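Local coordinates for protein 3-dehydroquinate dehydratase (Aquifex aeolicus, PDB 2EGZ) that probably catalyses the cis-dehydration of 3-dehydroquinate to 3-dehydroshikimate, the third step of the chorismate pathway, through a Schiff base with the substrate, at residues Y41-L46 and S81-Y86; S92-L97 and G134-G139. One frame throughout, in Å; residues are numbered along the deposited sequence.

Read from the N terminus, the (βα)8 barrel of this type I dehydroquinase makes contact 1 first. Helix 39-51 is followed by strand 55-59 and helix 73-80, and the loop leading into strand 86-90 then comes back against the earlier helix, closing a loop of 34 residues. Only after that does contact 2 open, where the first turn of helix 94-107 meets the end of helix 124-136 beyond strand 110-117, closing another 36. The two neither nest nor cross but follow in series, their centres about 20 Å apart. Strand 86-90 runs between them, so contact 1 lies at the entry to this strand and contact 2 at the start of the helix that follows it.

Contact 1 (Y41-L46 and S81-Y86); sequences YVKEKL and SPLSDY
Leu46, on the buried side of helix 39-51, reaches the loop 81-86 through the branches at its tip. Its CB projects toward that loop, and CG stands anti to the carbonyl carbon (chi1 -70°), which carries both methyls across the gap. CD2 comes nearest, 4.1 Å from Ser84 OG, while CD1 lies 4.5 Å from Ser84 CB. The leucine also packs on Leu80 of helix 73-80 and Thr56 of strand 55-59, a place suited to a branched hydrocarbon. Ser84 suits the loop because a small hydroxyl can meet a methyl and still bond its own chain: OG donates to Tyr86 O at 2.7 Å, 23° from the carbonyl plane, and is also hydrogen-bonded to Thr56 OG1. One turn back, Lys43 is extended as far as CE, 4.4 Å from Leu83 CD1, and turns only at its last bond, to NZ, which is salt-bridged to Glu47. This sets an outer helix of the (βα)8 barrel against the loop entering strand 86-90; the Leu46 side chain lies about 3 Å from that of Leu29, predicted to bind 3-dehydroquinate. With no hydrogen bond across it, the attraction is van der Waals and hydrophobic; Ser84 OG and Lys43 NZ bond elsewhere.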
ATOM      1  N   TYR B  41      25.515  -9.173  10.977  1.00 24.83           N
ATOM      2  CA  TYR B  41      24.763  -9.186  12.222  1.00 25.97           C
ATOM      3  C   TYR B  41      23.509 -10.038  12.067  1.00 24.56           C
ATOM      4  O   TYR B  41      23.208 -10.872  12.917  1.00 25.57           O
ATOM      5  CB  TYR B  41      24.360  -7.765  12.615  1.00 26.41           C
ATOM      6  CG  TYR B  41      23.743  -7.657  13.994  1.00 28.40           C
ATOM      7  CD1 TYR B  41      24.525  -7.799  15.144  1.00 28.65           C
ATOM      8  CD2 TYR B  41      22.382  -7.394  14.152  1.00 28.82           C
ATOM      9  CE1 TYR B  41      23.965  -7.675  16.416  1.00 30.07           C
ATOM     10  CE2 TYR B  41      21.813  -7.271  15.418  1.00 30.14           C
ATOM     11  CZ  TYR B  41      22.610  -7.410  16.545  1.00 29.56           C
ATOM     12  OH  TYR B  41      22.049  -7.271  17.794  1.00 32.44           O
ATOM     13  N   VAL B  42      22.781  -9.829  10.974  1.00 22.36           N
ATOM     14  CA  VAL B  42      21.553 -10.580  10.741  1.00 21.27           C
ATOM     15  C   VAL B  42      21.848 -12.037  10.401  1.00 20.74           C
ATOM     16  O   VAL B  42      21.139 -12.937  10.847  1.00 20.60           O
ATOM     17  CB  VAL B  42      20.709  -9.946   9.616  1.00 19.98           C
ATOM     18  CG1 VAL B  42      19.364 -10.654   9.522  1.00 16.91           C
ATOM     19  CG2 VAL B  42      20.493  -8.462   9.907  1.00 18.58           C
ATOM     20  N   LYS B  43      22.899 -12.269   9.622  1.00 20.97           N
ATOM     21  CA  LYS B  43      23.272 -13.629   9.262  1.00 22.97           C
ATOM     22  C   LYS B  43      23.553 -14.451  10.520  1.00 23.13           C
ATOM     23  O   LYS B  43      23.028 -15.554  10.678  1.00 24.06           O
ATOM     24  CB  LYS B  43      24.505 -13.623   8.354  1.00 23.57           C
ATOM     25  CG  LYS B  43      25.004 -15.009   7.975  1.00 25.84           C
ATOM     26  CD  LYS B  43      26.117 -14.940   6.942  1.00 26.82           C
ATOM     27  CE  LYS B  43      26.759 -16.302   6.722  1.00 27.57           C
ATOM     28  NZ  LYS B  43      27.500 -16.766   7.936  1.00 28.90           N
ATOM     29  N   GLU B  44      24.369 -13.906  11.422  1.00 23.25           N
ATOM     30  CA  GLU B  44      24.710 -14.604  12.662  1.00 22.76           C
ATOM     31  C   GLU B  44      23.475 -14.888  13.513  1.00 21.60           C
ATOM     32  O   GLU B  44      23.413 -15.903  14.217  1.00 20.42           O
ATOM     33  CB  GLU B  44      25.721 -13.789  13.480  1.00 25.33           C
ATOM     34  CG  GLU B  44      26.980 -13.413  12.715  1.00 28.71           C
ATOM     35  CD  GLU B  44      28.139 -13.037  13.627  1.00 31.05           C
ATOM     36  OE1 GLU B  44      27.920 -12.298  14.612  1.00 31.44           O
ATOM     37  OE2 GLU B  44      29.278 -13.475  13.349  1.00 33.06           O
ATOM     38  N   LYS B  45      22.497 -13.989  13.459  1.00 19.49           N
ATOM     39  CA  LYS B  45      21.266 -14.171  14.218  1.00 19.93           C
ATOM     40  C   LYS B  45      20.491 -15.357  13.646  1.00 17.86           C
ATOM     41  O   LYS B  45      19.990 -16.192  14.396  1.00 17.33           O
ATOM     42  CB  LYS B  45      20.413 -12.903  14.164  1.00 20.88           C
ATOM     43  CG  LYS B  45      20.992 -11.733  14.949  1.00 24.48           C
ATOM     44  CD  LYS B  45      20.867 -11.968  16.442  1.00 26.78           C
ATOM     45  CE  LYS B  45      21.423 -10.804  17.250  1.00 29.30           C
ATOM     46  NZ  LYS B  45      22.899 -10.675  17.119  1.00 32.56           N
ATOM     47  N   LEU B  46      20.401 -15.430  12.320  1.00 17.97           N
ATOM     48  CA  LEU B  46      19.707 -16.541  11.662  1.00 18.30           C
ATOM     49  C   LEU B  46      20.410 -17.851  12.003  1.00 19.26           C
ATOM     50  O   LEU B  46      19.767 -18.868  12.280  1.00 17.28           O
ATOM     51  CB  LEU B  46      19.714 -16.368  10.142  1.00 18.62           C
ATOM     52  CG  LEU B  46      18.875 -15.254   9.511  1.00 20.28           C
ATOM     53  CD1 LEU B  46      19.167 -15.189   8.021  1.00 19.57           C
ATOM     54  CD2 LEU B  46      17.395 -15.523   9.753  1.00 18.62           C
ATOM     55  N   SER B  81      17.870 -14.619   2.235  1.00 20.44           N
ATOM     56  CA  SER B  81      16.722 -15.462   1.907  1.00 20.27           C
ATOM     57  C   SER B  81      17.133 -16.902   1.595  1.00 19.56           C
ATOM     58  O   SER B  81      16.406 -17.847   1.911  1.00 19.89           O
ATOM     59  CB  SER B  81      15.943 -14.869   0.735  1.00 21.37           C
ATOM     60  OG  SER B  81      15.282 -13.682   1.145  1.00 25.15           O
ATOM     61  N   PRO B  82      18.298 -17.094   0.957  1.00 18.66           N
ATOM     62  CA  PRO B  82      18.714 -18.467   0.657  1.00 19.42           C
ATOM     63  C   PRO B  82      19.081 -19.234   1.930  1.00 19.36           C
ATOM     64  O   PRO B  82      19.209 -20.459   1.917  1.00 20.28           O
ATOM     65  CB  PRO B  82      19.934 -18.271  -0.246  1.00 20.61           C
ATOM     66  CG  PRO B  82      19.659 -16.960  -0.923  1.00 19.03           C
ATOM     67  CD  PRO B  82      19.124 -16.121   0.217  1.00 19.50           C
ATOM     68  N   LEU B  83      19.235 -18.507   3.032  1.00 18.63           N
ATOM     69  CA  LEU B  83      19.636 -19.121   4.291  1.00 18.85           C
ATOM     70  C   LEU B  83      18.547 -19.227   5.352  1.00 19.68           C
ATOM     71  O   LEU B  83      18.767 -19.829   6.401  1.00 22.49           O
ATOM     72  CB  LEU B  83      20.830 -18.356   4.866  1.00 20.49           C
ATOM     73  CG  LEU B  83      22.001 -18.133   3.905  1.00 22.02           C
ATOM     74  CD1 LEU B  83      23.077 -17.288   4.593  1.00 24.58           C
ATOM     75  CD2 LEU B  83      22.564 -19.479   3.456  1.00 22.18           C
ATOM     76  N   SER B  84      17.383 -18.646   5.094  1.00 16.40           N
ATOM     77  CA  SER B  84      16.289 -18.695   6.056  1.00 15.75           C
ATOM     78  C   SER B  84      15.232 -19.691   5.580  1.00 14.54           C
ATOM     79  O   SER B  84      14.969 -19.793   4.383  1.00 14.27           O
ATOM     80  CB  SER B  84      15.667 -17.305   6.210  1.00 16.79           C
ATOM     81  OG  SER B  84      14.680 -17.295   7.223  1.00 16.83           O
ATOM     82  N   ASP B  85      14.630 -20.425   6.512  1.00 13.56           N
ATOM     83  CA  ASP B  85      13.613 -21.411   6.149  1.00 12.21           C
ATOM     84  C   ASP B  85      12.446 -20.744   5.436  1.00 10.46           C
ATOM     85  O   ASP B  85      11.885 -21.302   4.491  1.00 10.73           O
ATOM     86  CB  ASP B  85      13.133 -22.144   7.397  1.00 11.23           C
ATOM     87  CG  ASP B  85      14.273 -22.787   8.156  1.00 14.92           C
ATOM     88  OD1 ASP B  85      14.758 -23.859   7.720  1.00 16.41           O
ATOM     89  OD2 ASP B  85      14.701 -22.208   9.173  1.00 13.29           O
ATOM     90  N   TYR B  86      12.083 -19.551   5.900  1.00 10.33           N
ATOM     91  CA  TYR B  86      11.003 -18.769   5.297  1.00 10.33           C
ATOM     92  C   TYR B  86      11.462 -17.325   5.169  1.00 11.52           C
ATOM     93  O   TYR B  86      12.296 -16.855   5.944  1.00 10.69           O
ATOM     94  CB  TYR B  86       9.758 -18.712   6.189  1.00 11.03           C
ATOM     95  CG  TYR B  86       9.108 -20.020   6.557  1.00 10.74           C
ATOM     96  CD1 TYR B  86       8.046 -20.528   5.805  1.00 12.30           C
ATOM     97  CD2 TYR B  86       9.502 -20.713   7.699  1.00 12.26           C
ATOM     98  CE1 TYR B  86       7.387 -21.689   6.194  1.00 15.15           C
ATOM     99  CE2 TYR B  86       8.854 -21.871   8.093  1.00 13.81           C
ATOM    100  CZ  TYR B  86       7.797 -22.352   7.343  1.00 14.40           C
ATOM    101  OH  TYR B  86       7.127 -23.481   7.755  1.00 14.80           O
TER

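Contact 2 (S92-L97 and G134-G139); sequences SSRGLL and GYRYGG
Leu97 lays its CD1 methyl over one face of the Tyr137 ring, 3.4 Å from the centroid and only 3° off the ring normal. This is a CH-pi contact of almost perfect centring, with the methyl nearly equidistant from all six ring carbons. CB, which itself points toward segment 134-139, joins in as well, 3.7 Å from Tyr137 CD1. A leucine fits here because its other neighbours, Ile89 of strand 86-90 and Leu91, are also aliphatic.

Arg94 comes to the same ring from its edge. Bent at chi2 (-77°), its chain brings NH1 to 3.3 Å from Tyr137 OH in a weak hydrogen bond, the oxygen lying in the guanidinium plane; guanidinium and ring are turned 70° from each other.

The tyrosine sits where helix 124-136 ends, as the first residue to leave helical backbone angles. The helix is finished by a Schellman motif: Gly139 N bonds back to Gly134 O at 2.9 Å and Gly138 N to Tyr135 O at 3.0 Å. Gly138 is the C-prime residue, and its positive phi is one that glycine adopts readily. The chain then enters strand 140-146 of the (βα)8 barrel, so the ring joins this helix end to the start of helix 94-107 in the outer layer. The side chain of Leu97 remains about 11 Å from those of the catalytic Lys142 and His116.

Arg136 NH1 lies 4.4 Å from Arg94 NH1, and both form salt bridges to Glu133 OE1. The shared carboxylate probably offsets the like charges, and an arginine suits either position because its long chain can reach Glu133 from a different helix or from the next turn.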
ATOM      1  N   SER B  92       2.424  -6.024  -1.133  1.00 19.82           N
ATOM      2  CA  SER B  92       2.509  -4.653  -1.623  1.00 21.39           C
ATOM      3  C   SER B  92       3.889  -4.265  -2.160  1.00 22.69           C
ATOM      4  O   SER B  92       4.019  -3.257  -2.856  1.00 21.48           O
ATOM      5  CB  SER B  92       2.073  -3.674  -0.524  1.00 21.43           C
ATOM      6  OG  SER B  92       2.868  -3.807   0.636  1.00 23.84           O
ATOM      7  N   SER B  93       4.912  -5.058  -1.842  1.00 23.27           N
ATOM      8  CA  SER B  93       6.268  -4.794  -2.336  1.00 24.80           C
ATOM      9  C   SER B  93       6.438  -5.591  -3.627  1.00 26.19           C
ATOM     10  O   SER B  93       7.318  -6.445  -3.746  1.00 26.72           O
ATOM     11  CB  SER B  93       7.314  -5.239  -1.307  1.00 23.84           C
ATOM     12  OG  SER B  93       7.167  -4.538  -0.083  1.00 26.08           O
ATOM     13  N   ARG B  94       5.574  -5.299  -4.592  1.00 27.81           N
ATOM     14  CA  ARG B  94       5.552  -5.980  -5.880  1.00 30.17           C
ATOM     15  C   ARG B  94       6.892  -6.147  -6.586  1.00 30.36           C
ATOM     16  O   ARG B  94       7.142  -7.181  -7.206  1.00 31.77           O
ATOM     17  CB  ARG B  94       4.577  -5.260  -6.812  1.00 32.13           C
ATOM     18  CG  ARG B  94       3.155  -5.179  -6.275  1.00 33.47           C
ATOM     19  CD  ARG B  94       2.414  -6.498  -6.417  1.00 36.27           C
ATOM     20  NE  ARG B  94       1.075  -6.427  -5.833  1.00 37.74           N
ATOM     21  CZ  ARG B  94       0.097  -7.290  -6.095  1.00 39.50           C
ATOM     22  NH1 ARG B  94       0.304  -8.294  -6.939  1.00 39.87           N
ATOM     23  NH2 ARG B  94      -1.091  -7.147  -5.517  1.00 39.37           N
ATOM     24  N   GLY B  95       7.751  -5.136  -6.492  1.00 30.77           N
ATOM     25  CA  GLY B  95       9.045  -5.198  -7.155  1.00 30.86           C
ATOM     26  C   GLY B  95      10.020  -6.260  -6.670  1.00 30.29           C
ATOM     27  O   GLY B  95      11.002  -6.559  -7.353  1.00 29.65           O
ATOM     28  N   LEU B  96       9.760  -6.836  -5.499  1.00 29.15           N
ATOM     29  CA  LEU B  96      10.645  -7.856  -4.939  1.00 27.57           C
ATOM     30  C   LEU B  96      10.073  -9.270  -5.001  1.00 27.16           C
ATOM     31  O   LEU B  96      10.798 -10.242  -4.802  1.00 28.02           O
ATOM     32  CB  LEU B  96      10.975  -7.514  -3.483  1.00 26.24           C
ATOM     33  CG  LEU B  96      11.696  -6.187  -3.238  1.00 26.71           C
ATOM     34  CD1 LEU B  96      11.757  -5.894  -1.752  1.00 26.95           C
ATOM     35  CD2 LEU B  96      13.096  -6.252  -3.828  1.00 26.15           C
ATOM     36  N   LEU B  97       8.780  -9.382  -5.295  1.00 27.08           N
ATOM     37  CA  LEU B  97       8.112 -10.682  -5.346  1.00 25.36           C
ATOM     38  C   LEU B  97       8.736 -11.741  -6.257  1.00 24.96           C
ATOM     39  O   LEU B  97       9.145 -12.807  -5.784  1.00 24.19           O
ATOM     40  CB  LEU B  97       6.633 -10.494  -5.717  1.00 24.99           C
ATOM     41  CG  LEU B  97       5.769  -9.645  -4.775  1.00 23.50           C
ATOM     42  CD1 LEU B  97       4.350  -9.580  -5.314  1.00 20.09           C
ATOM     43  CD2 LEU B  97       5.774 -10.238  -3.370  1.00 24.19           C
ATOM     44  N   GLY B 134      -1.140 -14.235  -3.654  1.00 20.03           N
ATOM     45  CA  GLY B 134      -0.077 -14.927  -2.951  1.00 19.41           C
ATOM     46  C   GLY B 134       0.284 -16.230  -3.648  1.00 20.11           C
ATOM     47  O   GLY B 134       1.461 -16.552  -3.811  1.00 18.84           O
ATOM     48  N   TYR B 135      -0.728 -16.985  -4.065  1.00 19.39           N
ATOM     49  CA  TYR B 135      -0.491 -18.253  -4.744  1.00 19.01           C
ATOM     50  C   TYR B 135       0.061 -18.023  -6.143  1.00 19.99           C
ATOM     51  O   TYR B 135       0.882 -18.798  -6.630  1.00 19.99           O
ATOM     52  CB  TYR B 135      -1.784 -19.071  -4.827  1.00 19.46           C
ATOM     53  CG  TYR B 135      -2.282 -19.556  -3.483  1.00 17.63           C
ATOM     54  CD1 TYR B 135      -1.441 -20.264  -2.626  1.00 18.37           C
ATOM     55  CD2 TYR B 135      -3.591 -19.304  -3.067  1.00 19.05           C
ATOM     56  CE1 TYR B 135      -1.889 -20.709  -1.383  1.00 18.05           C
ATOM     57  CE2 TYR B 135      -4.050 -19.745  -1.824  1.00 16.83           C
ATOM     58  CZ  TYR B 135      -3.192 -20.443  -0.991  1.00 17.93           C
ATOM     59  OH  TYR B 135      -3.629 -20.870   0.239  1.00 17.60           O
ATOM     60  N   ARG B 136      -0.397 -16.952  -6.782  1.00 19.62           N
ATOM     61  CA  ARG B 136       0.052 -16.607  -8.124  1.00 22.06           C
ATOM     62  C   ARG B 136       1.543 -16.279  -8.149  1.00 21.33           C
ATOM     63  O   ARG B 136       2.223 -16.561  -9.134  1.00 22.22           O
ATOM     64  CB  ARG B 136      -0.770 -15.427  -8.658  1.00 22.67           C
ATOM     65  CG  ARG B 136      -0.279 -14.833  -9.974  1.00 29.01           C
ATOM     66  CD  ARG B 136      -1.314 -13.862 -10.549  1.00 31.89           C
ATOM     67  NE  ARG B 136      -0.766 -12.999 -11.592  1.00 36.10           N
ATOM     68  CZ  ARG B 136      -0.298 -11.771 -11.385  1.00 36.34           C
ATOM     69  NH1 ARG B 136      -0.313 -11.246 -10.169  1.00 37.31           N
ATOM     70  NH2 ARG B 136       0.181 -11.062 -12.399  1.00 39.66           N
ATOM     71  N   TYR B 137       2.050 -15.692  -7.068  1.00 20.41           N
ATOM     72  CA  TYR B 137       3.468 -15.345  -6.984  1.00 20.31           C
ATOM     73  C   TYR B 137       4.288 -16.466  -6.356  1.00 19.97           C
ATOM     74  O   TYR B 137       5.465 -16.278  -6.028  1.00 20.49           O
ATOM     75  CB  TYR B 137       3.660 -14.050  -6.188  1.00 21.12           C
ATOM     76  CG  TYR B 137       3.354 -12.795  -6.972  1.00 22.88           C
ATOM     77  CD1 TYR B 137       4.272 -12.278  -7.885  1.00 24.98           C
ATOM     78  CD2 TYR B 137       2.139 -12.134  -6.819  1.00 25.34           C
ATOM     79  CE1 TYR B 137       3.983 -11.131  -8.626  1.00 25.74           C
ATOM     80  CE2 TYR B 137       1.839 -10.990  -7.552  1.00 26.18           C
ATOM     81  CZ  TYR B 137       2.764 -10.493  -8.454  1.00 26.93           C
ATOM     82  OH  TYR B 137       2.467  -9.357  -9.177  1.00 27.61           O
ATOM     83  N   GLY B 138       3.653 -17.624  -6.180  1.00 18.89           N
ATOM     84  CA  GLY B 138       4.327 -18.789  -5.630  1.00 19.23           C
ATOM     85  C   GLY B 138       4.657 -18.815  -4.145  1.00 19.37           C
ATOM     86  O   GLY B 138       5.582 -19.513  -3.736  1.00 20.19           O
ATOM     87  N   GLY B 139       3.909 -18.083  -3.329  1.00 18.01           N
ATOM     88  CA  GLY B 139       4.204 -18.091  -1.908  1.00 16.47           C
ATOM     89  C   GLY B 139       3.041 -18.550  -1.056  1.00 17.29           C
ATOM     90  O   GLY B 139       1.976 -18.909  -1.570  1.00 16.62           O
TER